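Local coordinates for protein Alpha/beta fold hydrolase (Pseudomonas aeruginosa, PDB 6I8W) that hydrolyses membrane phospholipids as a phospholipase A of the alpha/beta hydrolase fold and acts as a bacterial virulence factor, at residues Thr32-Leu37 with Trp78-Arg83; Leu159-Gly164 with Asp256-Leu261; Phe198-Gln203 with Pro288-Pro293; Val279-Cys284 with Glu294-His299. All blocks are in the same frame, centred on the assembly; numbering follows the deposited sequence. Where two conformers were deposited one is given.

Contact 1 of 4, residues Thr32-Leu37 with Trp78-Arg83; sequences TVERGL and WLRFAR. With BOG (octyl beta-D-glucopyranoside), chain D; IPA (isopropyl alcohol), chain E.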
# COMPACT_ATOMS: atom_id res chain seq x y z
N THR A 32 -13.24 1.00 -12.01
CA THR A 32 -14.32 1.97 -12.15
C THR A 32 -15.36 1.74 -11.05
O THR A 32 -15.81 2.69 -10.40
CB THR A 32 -14.97 1.88 -13.54
OG1 THR A 32 -14.00 2.25 -14.52
CG2 THR A 32 -16.18 2.79 -13.66
N VAL A 33 -15.70 0.48 -10.80
CA VAL A 33 -16.69 0.19 -9.76
C VAL A 33 -16.19 0.53 -8.36
O VAL A 33 -16.83 1.29 -7.62
CB VAL A 33 -17.11 -1.30 -9.78
CG1 VAL A 33 -17.98 -1.65 -8.55
CG2 VAL A 33 -17.84 -1.63 -11.05
N GLU A 34 -15.03 -0.00 -8.01
CA GLU A 34 -14.53 0.15 -6.65
C GLU A 34 -14.13 1.60 -6.36
O GLU A 34 -14.38 2.09 -5.27
CB GLU A 34 -13.38 -0.83 -6.40
CG GLU A 34 -13.82 -2.32 -6.43
CD GLU A 34 -14.65 -2.76 -5.21
OE1 GLU A 34 -14.50 -2.18 -4.11
OE2 GLU A 34 -15.43 -3.74 -5.34
N ARG A 35 -13.49 2.27 -7.31
CA ARG A 35 -13.16 3.69 -7.11
C ARG A 35 -14.44 4.53 -7.03
O ARG A 35 -14.55 5.45 -6.22
CB ARG A 35 -12.24 4.21 -8.23
CG ARG A 35 -10.86 3.54 -8.24
CD ARG A 35 -10.05 3.91 -9.49
NE ARG A 35 -8.73 3.29 -9.48
CZ ARG A 35 -7.81 3.50 -10.40
NH1 ARG A 35 -8.06 4.34 -11.41
NH2 ARG A 35 -6.63 2.90 -10.31
N GLY A 36 -15.41 4.24 -7.90
CA GLY A 36 -16.65 4.99 -7.92
C GLY A 36 -17.41 4.84 -6.60
O GLY A 36 -17.94 5.82 -6.06
N LEU A 37 -17.46 3.62 -6.08
CA LEU A 37 -18.13 3.40 -4.79
C LEU A 37 -17.42 4.14 -3.65
O LEU A 37 -18.06 4.55 -2.70
CB LEU A 37 -18.22 1.91 -4.47
CG LEU A 37 -19.22 1.09 -5.30
CD1 LEU A 37 -18.99 -0.39 -5.02
CD2 LEU A 37 -20.68 1.47 -4.97
N TRP A 78 -6.44 0.62 -1.20
CA TRP A 78 -7.15 1.45 -0.23
C TRP A 78 -8.63 1.70 -0.51
O TRP A 78 -9.27 2.38 0.29
CB TRP A 78 -6.46 2.81 -0.11
CG TRP A 78 -5.04 2.72 0.41
CD1 TRP A 78 -3.86 2.84 -0.31
CD2 TRP A 78 -4.65 2.50 1.77
NE1 TRP A 78 -2.77 2.68 0.54
CE2 TRP A 78 -3.24 2.48 1.82
CE3 TRP A 78 -5.38 2.33 2.96
CZ2 TRP A 78 -2.55 2.30 3.01
CZ3 TRP A 78 -4.69 2.14 4.13
CH2 TRP A 78 -3.29 2.13 4.16
N LEU A 79 -9.17 1.18 -1.61
CA LEU A 79 -10.50 1.63 -2.08
C LEU A 79 -11.63 1.40 -1.09
O LEU A 79 -12.42 2.30 -0.81
CB LEU A 79 -10.86 0.94 -3.41
CG LEU A 79 -9.78 1.10 -4.49
CD1 LEU A 79 -10.25 0.54 -5.83
CD2 LEU A 79 -9.39 2.55 -4.61
N ARG A 80 -11.75 0.18 -0.59
CA ARG A 80 -12.88 -0.14 0.28
C ARG A 80 -12.73 0.52 1.64
O ARG A 80 -13.70 0.88 2.29
CB ARG A 80 -13.04 -1.65 0.40
CG ARG A 80 -13.60 -2.28 -0.88
CD ARG A 80 -13.50 -3.79 -0.89
NE ARG A 80 -14.08 -4.33 -2.11
CZ ARG A 80 -14.03 -5.61 -2.45
NH1 ARG A 80 -13.44 -6.48 -1.64
NH2 ARG A 80 -14.58 -6.02 -3.58
N PHE A 81 -11.48 0.66 2.07
CA PHE A 81 -11.15 1.34 3.32
C PHE A 81 -11.52 2.82 3.24
O PHE A 81 -11.98 3.40 4.21
CB PHE A 81 -9.65 1.16 3.59
CG PHE A 81 -9.10 1.92 4.78
CD1 PHE A 81 -9.20 1.40 6.05
CD2 PHE A 81 -8.38 3.10 4.60
CE1 PHE A 81 -8.64 2.07 7.15
CE2 PHE A 81 -7.84 3.77 5.66
CZ PHE A 81 -7.97 3.25 6.96
N ALA A 82 -11.29 3.42 2.08
CA ALA A 82 -11.48 4.85 1.88
C ALA A 82 -12.95 5.21 1.73
O ALA A 82 -13.35 6.34 1.99
CB ALA A 82 -10.70 5.31 0.62
N ARG A 83 -13.76 4.25 1.33
CA ARG A 83 -15.17 4.49 1.07
C ARG A 83 -15.89 5.22 2.23
O ARG A 83 -16.54 6.24 2.02
CB ARG A 83 -15.86 3.17 0.72
CG ARG A 83 -17.35 3.24 0.49
CD ARG A 83 -17.74 2.22 -0.56
NE ARG A 83 -19.08 1.66 -0.38
CZ ARG A 83 -20.21 2.30 -0.65
NH1 ARG A 83 -20.18 3.56 -1.08
NH2 ARG A 83 -21.38 1.70 -0.47
C1 BOG D . -15.10 -8.24 -7.04
O1 BOG D . -13.86 -7.95 -6.38
C2 BOG D . -15.88 -9.19 -6.13
O2 BOG D . -15.41 -10.52 -6.36
C3 BOG D . -17.40 -9.16 -6.33
O3 BOG D . -18.08 -9.92 -5.32
C4 BOG D . -17.84 -7.71 -6.28
O4 BOG D . -19.28 -7.61 -6.32
C5 BOG D . -17.17 -7.04 -7.48
O5 BOG D . -15.75 -6.99 -7.30
C6 BOG D . -17.73 -5.65 -7.78
O6 BOG D . -16.87 -4.62 -7.28
C1' BOG D . -12.98 -7.14 -7.15
C2' BOG D . -11.88 -6.61 -6.23
C3' BOG D . -11.60 -7.63 -5.15
C4' BOG D . -10.35 -7.30 -4.36
C5' BOG D . -9.62 -8.59 -4.02
C6' BOG D . -8.54 -8.37 -2.97
C7' BOG D . -7.50 -9.47 -3.04
C8' BOG D . -8.15 -10.83 -2.92
C1 IPA E . -8.67 -3.89 -2.45
C2 IPA E . -9.69 -2.78 -2.65
C3 IPA E . -10.77 -3.22 -3.63
O2 IPA E . -10.26 -2.43 -1.38
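Glu34 OE2 is gripped from two directions: Arg80 NH2 donates to it over 3.0 Å, and the O6 hydroxyl of the octyl glucoside gives it a 2.6 Å hydrogen bond. The second carboxylate oxygen is held as well, since Arg80 NE reaches Glu34 OE1 at 3.0 Å. Arginine thus engages the acid side-on, one nitrogen to each oxygen, yet the two groups are far from coplanar, their planes 65° apart, and both nitrogens approach from above the carboxylate. A bend at chi2 (-72°) turns the Glu34 carboxylate toward the extended Arg80 chain. Isopropanol C3 covers one face of the guanidinium, and the alcohol oxygen O2 accepts from Arg80 N.

Beneath this polar layer, Leu79 pushes CD1 against Glu34 CB (3.5 Å) and Arg35 CG, while the Arg35 guanidinium goes elsewhere, to Glu42 and Asp76. At the other end, in one of its two conformers, Arg83 NH1 appears to donate to Leu37 O (2.8 Å), a doubtful bond. Leu79 also touches a bound myristic acid. The contact therefore docks the end of the long N-terminal helix 3-38 on the short helix 79-82 of the alpha/beta hydrolase fold, beside a site that holds detergent and fatty acid.

Contact 2 of 4, residues Leu159-Gly164 with Asp256-Leu261; sequences LIDNAG and DRDRVL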
# COMPACT_ATOMS: atom_id res chain seq x y z
N LEU A 159 0.03 3.50 11.60
CA LEU A 159 0.96 2.50 11.12
C LEU A 159 0.19 1.19 11.08
O LEU A 159 -0.14 0.63 12.12
CB LEU A 159 2.19 2.41 12.02
CG LEU A 159 3.01 3.70 12.07
CD1 LEU A 159 4.18 3.60 13.07
CD2 LEU A 159 3.53 4.03 10.66
N ILE A 160 -0.12 0.74 9.88
CA ILE A 160 -0.93 -0.45 9.72
C ILE A 160 -0.01 -1.60 9.32
O ILE A 160 0.35 -1.72 8.15
CB ILE A 160 -2.05 -0.22 8.68
CG1 ILE A 160 -2.93 0.96 9.14
CG2 ILE A 160 -2.88 -1.50 8.46
CD1 ILE A 160 -3.99 1.41 8.13
N ASP A 161 0.37 -2.43 10.29
CA ASP A 161 1.31 -3.52 10.03
C ASP A 161 2.55 -2.99 9.31
O ASP A 161 2.91 -3.49 8.25
CB ASP A 161 0.64 -4.63 9.19
CG ASP A 161 -0.63 -5.17 9.84
OD1 ASP A 161 -1.61 -4.39 9.95
OD2 ASP A 161 -0.66 -6.36 10.25
N ASN A 162 3.18 -1.97 9.87
CA ASN A 162 4.32 -1.32 9.23
C ASN A 162 5.61 -2.13 9.33
O ASN A 162 5.80 -2.84 10.31
CB ASN A 162 4.57 0.05 9.85
CG ASN A 162 4.92 -0.05 11.32
OD1 ASN A 162 4.07 -0.36 12.16
ND2 ASN A 162 6.17 0.24 11.65
N ALA A 163 6.48 -1.98 8.34
CA ALA A 163 7.85 -2.47 8.45
C ALA A 163 8.69 -1.46 9.23
O ALA A 163 8.23 -0.35 9.48
CB ALA A 163 8.46 -2.71 7.05
N GLY A 164 9.90 -1.85 9.62
CA GLY A 164 10.81 -0.89 10.24
C GLY A 164 11.31 -1.18 11.65
O GLY A 164 12.18 -0.47 12.14
N ASP A 256 -3.71 -9.77 13.94
CA ASP A 256 -2.99 -10.60 14.90
C ASP A 256 -2.23 -11.75 14.22
O ASP A 256 -1.17 -12.15 14.70
CB ASP A 256 -3.95 -11.17 15.96
CG ASP A 256 -5.04 -12.08 15.38
OD1 ASP A 256 -5.26 -12.06 14.15
OD2 ASP A 256 -5.71 -12.80 16.16
N ARG A 257 -2.72 -12.23 13.09
CA ARG A 257 -2.10 -13.39 12.44
C ARG A 257 -1.26 -13.01 11.22
O ARG A 257 -1.02 -13.83 10.33
CB ARG A 257 -3.17 -14.41 12.05
CG ARG A 257 -3.96 -14.94 13.26
CD ARG A 257 -4.95 -16.02 12.85
NE ARG A 257 -4.29 -17.23 12.36
CZ ARG A 257 -4.93 -18.27 11.84
NH1 ARG A 257 -6.26 -18.24 11.75
NH2 ARG A 257 -4.26 -19.33 11.42
N ASP A 258 -0.82 -11.75 11.19
CA ASP A 258 0.10 -11.23 10.16
C ASP A 258 1.32 -12.15 10.07
O ASP A 258 2.04 -12.32 11.05
CB ASP A 258 0.52 -9.80 10.51
CG ASP A 258 1.31 -9.11 9.41
OD1 ASP A 258 1.93 -9.80 8.56
OD2 ASP A 258 1.33 -7.86 9.39
N ARG A 259 1.53 -12.76 8.91
CA ARG A 259 2.65 -13.67 8.72
C ARG A 259 3.85 -12.95 8.12
O ARG A 259 4.99 -13.46 8.14
CB ARG A 259 2.24 -14.85 7.83
CG ARG A 259 1.31 -15.84 8.51
CD ARG A 259 0.46 -16.61 7.51
NE ARG A 259 1.23 -17.46 6.60
CZ ARG A 259 0.67 -18.26 5.70
NH1 ARG A 259 -0.66 -18.31 5.61
NH2 ARG A 259 1.42 -19.01 4.89
N VAL A 260 3.61 -11.75 7.59
CA VAL A 260 4.65 -10.98 6.91
C VAL A 260 5.50 -10.19 7.91
O VAL A 260 6.72 -10.22 7.86
CB VAL A 260 4.03 -10.01 5.89
CG1 VAL A 260 5.11 -9.34 5.04
CG2 VAL A 260 3.03 -10.74 5.02
N LEU A 261 4.84 -9.47 8.80
CA LEU A 261 5.49 -8.69 9.85
C LEU A 261 4.79 -8.98 11.16
O LEU A 261 3.55 -8.93 11.24
CB LEU A 261 5.44 -7.19 9.52
CG LEU A 261 6.09 -6.77 8.20
CD1 LEU A 261 5.81 -5.30 7.95
CD2 LEU A 261 7.57 -7.05 8.21
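Leu261, Asp161 and Asp258 carry most of this contact, the leucine by packing and the two acids by a close approach of their carboxylates. A single methyl of Leu261, CD1, lies against the backbone that leaves strand 154-160: it is 3.4 Å from both Asn162 O and Ala163 N, and Ala163 CB joins it at 3.8 Å. With CG anti to its own carbonyl carbon (chi1 -59°), Leu261 is directed at residues 161-163, and its side chain also touches Ser137.

The two acid side chains pass alongside one another, running in opposite senses, with their carboxylate planes 37° apart, bringing Asp161 OD2 within 2.6 Å of Asp258 OD2. Each of these oxygens has a further partner: Asp161 OD2 accepts from Gly255 N, and Asp258 OD2 is hydrogen-bonded to His286 ND1. The other oxygen of Asp258 is turned back on its own loop, where OD1 accepts from Val260 N (2.8 Å) and from Leu261 N (2.9 Å), the latter nearly straight at 169°. The Asx turn to Val260 N and the Asx motif to Leu261 N together hold the carboxylate's rotation.

Ser137 on a GxSxG elbow, His286 and Asp258 are laid out as in a catalytic triad, so the contact probably holds the acid member of a Ser-His-Asp triad in an alpha/beta hydrolase active site.

Contact 3 of 4, residues Phe198-Gln203 with Pro288-Pro293; sequences FVFVQQ and PMVERP. With BOG (octyl beta-D-glucopyranoside), chain D.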
# COMPACT_ATOMS: atom_id res chain seq x y z
N PHE A 198 -0.71 -15.86 1.69
CA PHE A 198 0.32 -15.41 2.61
C PHE A 198 -0.09 -14.15 3.40
O PHE A 198 0.33 -13.97 4.55
CB PHE A 198 1.61 -15.13 1.85
CG PHE A 198 2.82 -14.96 2.73
CD1 PHE A 198 3.26 -16.00 3.54
CD2 PHE A 198 3.54 -13.78 2.71
CE1 PHE A 198 4.38 -15.85 4.34
CE2 PHE A 198 4.67 -13.63 3.50
CZ PHE A 198 5.09 -14.66 4.32
N VAL A 199 -0.91 -13.29 2.80
CA VAL A 199 -1.24 -12.02 3.44
C VAL A 199 -2.68 -11.95 3.96
O VAL A 199 -3.00 -11.05 4.73
CB VAL A 199 -1.00 -10.81 2.49
CG1 VAL A 199 0.46 -10.77 2.00
CG2 VAL A 199 -1.97 -10.86 1.32
N PHE A 200 -3.54 -12.89 3.54
CA PHE A 200 -4.93 -12.94 4.02
C PHE A 200 -5.23 -14.13 4.92
O PHE A 200 -4.85 -15.27 4.60
CB PHE A 200 -5.93 -13.00 2.85
CG PHE A 200 -5.99 -11.75 2.02
CD1 PHE A 200 -6.58 -10.60 2.52
CD2 PHE A 200 -5.50 -11.75 0.72
CE1 PHE A 200 -6.65 -9.45 1.75
CE2 PHE A 200 -5.58 -10.61 -0.06
CZ PHE A 200 -6.14 -9.46 0.45
N VAL A 201 -5.97 -13.90 6.00
CA VAL A 201 -6.57 -15.02 6.70
C VAL A 201 -7.85 -15.43 5.97
O VAL A 201 -8.01 -16.58 5.57
CB VAL A 201 -6.86 -14.68 8.17
CG1 VAL A 201 -7.62 -15.83 8.85
CG2 VAL A 201 -5.55 -14.39 8.89
N GLN A 202 -8.77 -14.49 5.79
CA GLN A 202 -9.97 -14.74 4.98
C GLN A 202 -9.86 -13.86 3.76
O GLN A 202 -9.99 -12.64 3.85
CB GLN A 202 -11.27 -14.43 5.75
CG GLN A 202 -11.61 -15.43 6.86
CD GLN A 202 -12.97 -15.15 7.50
OE1 GLN A 202 -13.18 -14.10 8.11
NE2 GLN A 202 -13.89 -16.10 7.38
N GLN A 203 -9.60 -14.48 2.62
CA GLN A 203 -9.38 -13.71 1.42
C GLN A 203 -10.71 -13.22 0.87
O GLN A 203 -11.65 -13.99 0.76
CB GLN A 203 -8.65 -14.54 0.36
CG GLN A 203 -8.35 -13.74 -0.89
CD GLN A 203 -8.26 -14.61 -2.11
OE1 GLN A 203 -7.46 -15.55 -2.15
NE2 GLN A 203 -9.07 -14.32 -3.11
N PRO A 288 -5.14 -5.54 6.95
CA PRO A 288 -6.48 -5.39 7.53
C PRO A 288 -7.38 -4.46 6.71
O PRO A 288 -8.59 -4.73 6.56
CB PRO A 288 -6.21 -4.78 8.93
CG PRO A 288 -4.79 -4.99 9.21
CD PRO A 288 -4.06 -5.19 7.90
N MET A 289 -6.80 -3.40 6.15
CA MET A 289 -7.59 -2.42 5.39
C MET A 289 -8.13 -3.03 4.09
O MET A 289 -9.05 -2.49 3.49
CB MET A 289 -6.78 -1.17 5.08
CG MET A 289 -5.82 -1.32 3.91
SD MET A 289 -4.31 -2.24 4.39
CE MET A 289 -3.35 -2.06 2.88
N VAL A 290 -7.56 -4.16 3.65
CA VAL A 290 -8.10 -4.88 2.50
C VAL A 290 -8.97 -6.06 2.94
O VAL A 290 -10.04 -6.28 2.38
CB VAL A 290 -6.99 -5.39 1.57
CG1 VAL A 290 -7.58 -6.16 0.37
CG2 VAL A 290 -6.11 -4.23 1.10
N GLU A 291 -8.51 -6.82 3.94
CA GLU A 291 -9.22 -8.01 4.39
C GLU A 291 -10.57 -7.67 5.05
O GLU A 291 -11.59 -8.30 4.78
CB GLU A 291 -8.36 -8.82 5.38
CG GLU A 291 -9.04 -10.13 5.81
CD GLU A 291 -8.11 -11.15 6.47
OE1 GLU A 291 -8.64 -12.08 7.11
OE2 GLU A 291 -6.87 -11.06 6.34
N ARG A 292 -10.55 -6.67 5.93
CA ARG A 292 -11.74 -6.24 6.65
C ARG A 292 -11.77 -4.70 6.63
O ARG A 292 -11.48 -4.05 7.64
CB ARG A 292 -11.74 -6.78 8.08
CG ARG A 292 -11.62 -8.32 8.15
CD ARG A 292 -12.50 -8.94 9.22
NE ARG A 292 -12.13 -8.58 10.60
CZ ARG A 292 -11.32 -9.30 11.38
NH1 ARG A 292 -10.78 -10.43 10.93
NH2 ARG A 292 -11.06 -8.88 12.61
N PRO A 293 -12.11 -4.13 5.47
CA PRO A 293 -11.93 -2.69 5.23
C PRO A 293 -12.80 -1.79 6.11
O PRO A 293 -12.31 -0.83 6.67
CB PRO A 293 -12.36 -2.51 3.76
CG PRO A 293 -12.42 -3.91 3.18
CD PRO A 293 -12.75 -4.81 4.33
C1 BOG D . -15.10 -8.24 -7.04
O1 BOG D . -13.86 -7.95 -6.38
C2 BOG D . -15.88 -9.19 -6.13
O2 BOG D . -15.41 -10.52 -6.36
C3 BOG D . -17.40 -9.16 -6.33
O3 BOG D . -18.08 -9.92 -5.32
C4 BOG D . -17.84 -7.71 -6.28
O4 BOG D . -19.28 -7.61 -6.32
C5 BOG D . -17.17 -7.04 -7.48
O5 BOG D . -15.75 -6.99 -7.30
C6 BOG D . -17.73 -5.65 -7.78
O6 BOG D . -16.87 -4.62 -7.28
C1' BOG D . -12.98 -7.14 -7.15
C2' BOG D . -11.88 -6.61 -6.23
C3' BOG D . -11.60 -7.63 -5.15
C4' BOG D . -10.35 -7.30 -4.36
C5' BOG D . -9.62 -8.59 -4.02
C6' BOG D . -8.54 -8.37 -2.97
C7' BOG D . -7.50 -9.47 -3.04
C8' BOG D . -8.15 -10.83 -2.92
O HOH W 1 -4.87 -9.27 5.67
O HOH W 2 -12.03 -10.94 4.21
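Glu291 accepts from two successive backbone amides of the segment 198-203. Gln202 N donates to Glu291 OE1 over 2.8 Å in an almost straight bond (171°), and Val201 N donates to Glu291 OE2 over 3.0 Å. Both amides come in from above the carboxylate plane, the first being 62° out of it. The extended Glu291 chain, its CG anti to the backbone N (chi1 -176°), carries the acid from helix 288-291 across to the turn that follows helix 191-199.

Glu291 OE2 is further engaged by a water that donates to it over 2.8 Å and also to Val199 O, and by the amide of Gly285. With three donors at OE2 and a fourth, the Gln202 amide, at OE1, the buried acid is well satisfied and would probably be stabilised as the anion. A second water bridges Gln202 O and Glu291 O, linking the two backbones through one water molecule.

Packing surrounds this polar core. The Phe200 ring presents its edge to helix 288-291: CZ meets Val290 CG1 at 3.6 Å, and CD1 lies 3.8 Å from Glu291 CB. Carbon C7' of the octyl glucoside tail approaches Phe200 CE2 obliquely at 3.7 Å, and the tail's last carbon, C8', rests on Gln203 CG.

Helix 288-291 begins two residues after His286, whose backbone is hydrogen-bonded to Val199. The contact therefore ties the end of helix 191-199 and the residues after it to the histidine loop of an alpha/beta hydrolase, beside the octyl tail of the bound detergent.

Contact 4 of 4, residues Val279-Cys284 with Glu294-His299; sequences VIMENC and EETAQH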
# COMPACT_ATOMS: atom_id res chain seq x y z
N VAL A 279 -4.51 -0.88 18.15
CA VAL A 279 -5.60 -1.76 17.76
C VAL A 279 -5.02 -3.08 17.22
O VAL A 279 -4.24 -3.07 16.29
CB VAL A 279 -6.52 -1.13 16.70
CG1 VAL A 279 -7.51 -2.16 16.18
CG2 VAL A 279 -7.27 0.12 17.28
N ILE A 280 -5.41 -4.20 17.81
CA ILE A 280 -5.06 -5.49 17.24
C ILE A 280 -6.35 -6.18 16.84
O ILE A 280 -7.18 -6.51 17.69
CB ILE A 280 -4.26 -6.39 18.22
CG1 ILE A 280 -3.00 -5.67 18.69
CG2 ILE A 280 -3.88 -7.73 17.55
CD1 ILE A 280 -2.20 -6.45 19.74
N MET A 281 -6.51 -6.41 15.54
CA MET A 281 -7.70 -7.07 15.02
C MET A 281 -7.52 -8.58 15.02
O MET A 281 -6.47 -9.09 14.66
CB MET A 281 -8.02 -6.55 13.62
CG MET A 281 -8.54 -5.10 13.66
SD MET A 281 -8.66 -4.29 12.05
CE MET A 281 -9.74 -5.42 11.20
N GLU A 282 -8.56 -9.29 15.47
CA GLU A 282 -8.48 -10.74 15.68
C GLU A 282 -8.71 -11.52 14.38
O GLU A 282 -9.55 -11.16 13.57
CB GLU A 282 -9.52 -11.18 16.72
CG GLU A 282 -9.31 -12.61 17.22
CD GLU A 282 -10.21 -13.60 16.51
OE1 GLU A 282 -11.21 -13.16 15.90
OE2 GLU A 282 -9.93 -14.81 16.56
N ASN A 283 -7.96 -12.61 14.22
CA ASN A 283 -8.06 -13.50 13.06
C ASN A 283 -7.95 -12.73 11.75
O ASN A 283 -8.73 -12.96 10.82
CB ASN A 283 -9.38 -14.29 13.08
CG ASN A 283 -9.29 -15.59 12.27
OD1 ASN A 283 -8.25 -16.25 12.25
ND2 ASN A 283 -10.36 -15.92 11.57
N CYS A 284 -6.95 -11.86 11.69
CA CYS A 284 -6.74 -11.00 10.54
C CYS A 284 -5.27 -11.04 10.12
O CYS A 284 -4.38 -11.25 10.95
CB CYS A 284 -7.17 -9.57 10.85
SG CYS A 284 -7.19 -8.51 9.42
N GLU A 294 -14.09 -2.09 6.20
CA GLU A 294 -15.00 -1.21 6.95
C GLU A 294 -14.68 -1.28 8.45
O GLU A 294 -14.76 -0.28 9.16
CB GLU A 294 -16.48 -1.58 6.70
CG GLU A 294 -16.95 -1.33 5.25
CD GLU A 294 -17.57 0.06 5.03
OE1 GLU A 294 -17.79 0.79 6.02
OE2 GLU A 294 -17.86 0.41 3.85
N GLU A 295 -14.32 -2.46 8.91
CA GLU A 295 -13.91 -2.64 10.30
C GLU A 295 -12.62 -1.86 10.62
O GLU A 295 -12.53 -1.17 11.63
CB GLU A 295 -13.75 -4.12 10.59
CG GLU A 295 -13.19 -4.43 11.95
CD GLU A 295 -13.20 -5.92 12.21
OE1 GLU A 295 -13.83 -6.65 11.40
OE2 GLU A 295 -12.56 -6.35 13.19
N THR A 296 -11.63 -1.96 9.74
CA THR A 296 -10.38 -1.24 9.92
C THR A 296 -10.61 0.27 9.86
O THR A 296 -10.06 1.02 10.65
CB THR A 296 -9.33 -1.65 8.84
OG1 THR A 296 -9.15 -3.08 8.84
CG2 THR A 296 -7.98 -0.99 9.14
N ALA A 297 -11.45 0.71 8.92
CA ALA A 297 -11.77 2.14 8.77
C ALA A 297 -12.49 2.68 9.99
O ALA A 297 -12.36 3.85 10.33
CB ALA A 297 -12.63 2.37 7.52
N GLN A 298 -13.31 1.84 10.61
CA GLN A 298 -14.05 2.25 11.80
C GLN A 298 -13.11 2.46 12.99
O GLN A 298 -13.26 3.41 13.74
CB GLN A 298 -15.13 1.23 12.16
CG GLN A 298 -16.41 1.34 11.34
CD GLN A 298 -17.42 0.29 11.73
OE1 GLN A 298 -18.31 0.54 12.55
NE2 GLN A 298 -17.30 -0.91 11.16
N HIS A 299 -12.14 1.55 13.17
CA HIS A 299 -11.11 1.73 14.20
C HIS A 299 -10.32 3.02 13.94
O HIS A 299 -10.04 3.80 14.85
CB HIS A 299 -10.13 0.54 14.24
CG HIS A 299 -10.65 -0.66 14.97
ND1 HIS A 299 -11.06 -0.63 16.28
CD2 HIS A 299 -10.76 -1.96 14.57
CE1 HIS A 299 -11.43 -1.84 16.66
NE2 HIS A 299 -11.25 -2.67 15.64
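Val279 CG1 sits squarely over one face of the His299 imidazole, 3.6 Å from the ring centroid and only 9° off the normal, a clear CH-pi contact. The second methyl of Val279, CG2, lies near ND1 of the same ring. Met281 comes to His299 obliquely instead, with its CG 4.0 Å from CD2, before its chain runs on toward the start of the helix.

A turn at chi3 (58°) brings the Met281 methyl between two polar side chains: CE is 3.4 Å from Thr296 OG1 and 3.6 Å from Glu295 OE2. Glu295 extends to meet it head-on, and Thr296 stands roughly perpendicular to the methionine chain.

These side chains pack strand 276-281, at one margin of the central sheet, against the C-terminal helix 293-308; the short segments run nearly antiparallel, at 167°, with their axes 10.5 Å apart. Strand 276-281 and helix 293-308 are the last strand and helix of this alpha/beta hydrolase fold, joined through the short helix 288-291. Val279 and Met281 alternate with Ile280, whose side chain points away from the helix.

Arg292 probably positions the polar groups around the methionine. Its NE makes a salt bridge with Glu295 OE1, its carbonyl oxygen accepts from Thr296 OG1, and its NH2 reaches back to Glu282 O just beyond the strand. Leu253 of the adjacent strand touches Val279, Thr296 and His299.

Overall arrangement
From the N terminus, contact 1 comes first: it closes a loop of 40 residues, half of them strand, between helix 3-38 and helix 79-82, and is complete before the others begin. Contact 2 then joins the end of strand 154-160 to the loop after strand 250-255. Contact 3 opens within that span and ends beyond it, so the two cross. Contact 4, the most local, crosses contact 3 in turn, its segments alternating with those of 198-203 and 288-293. Helix 288-291 touches residues of the other three contacts: Pro288 packs on Asp161, Met289 on Trp78 and Phe81, and Pro288 O makes a weak hydrogen bond with Thr296 OG1. Phe81 also reaches helix 293-308, connecting contact 1 to contact 4.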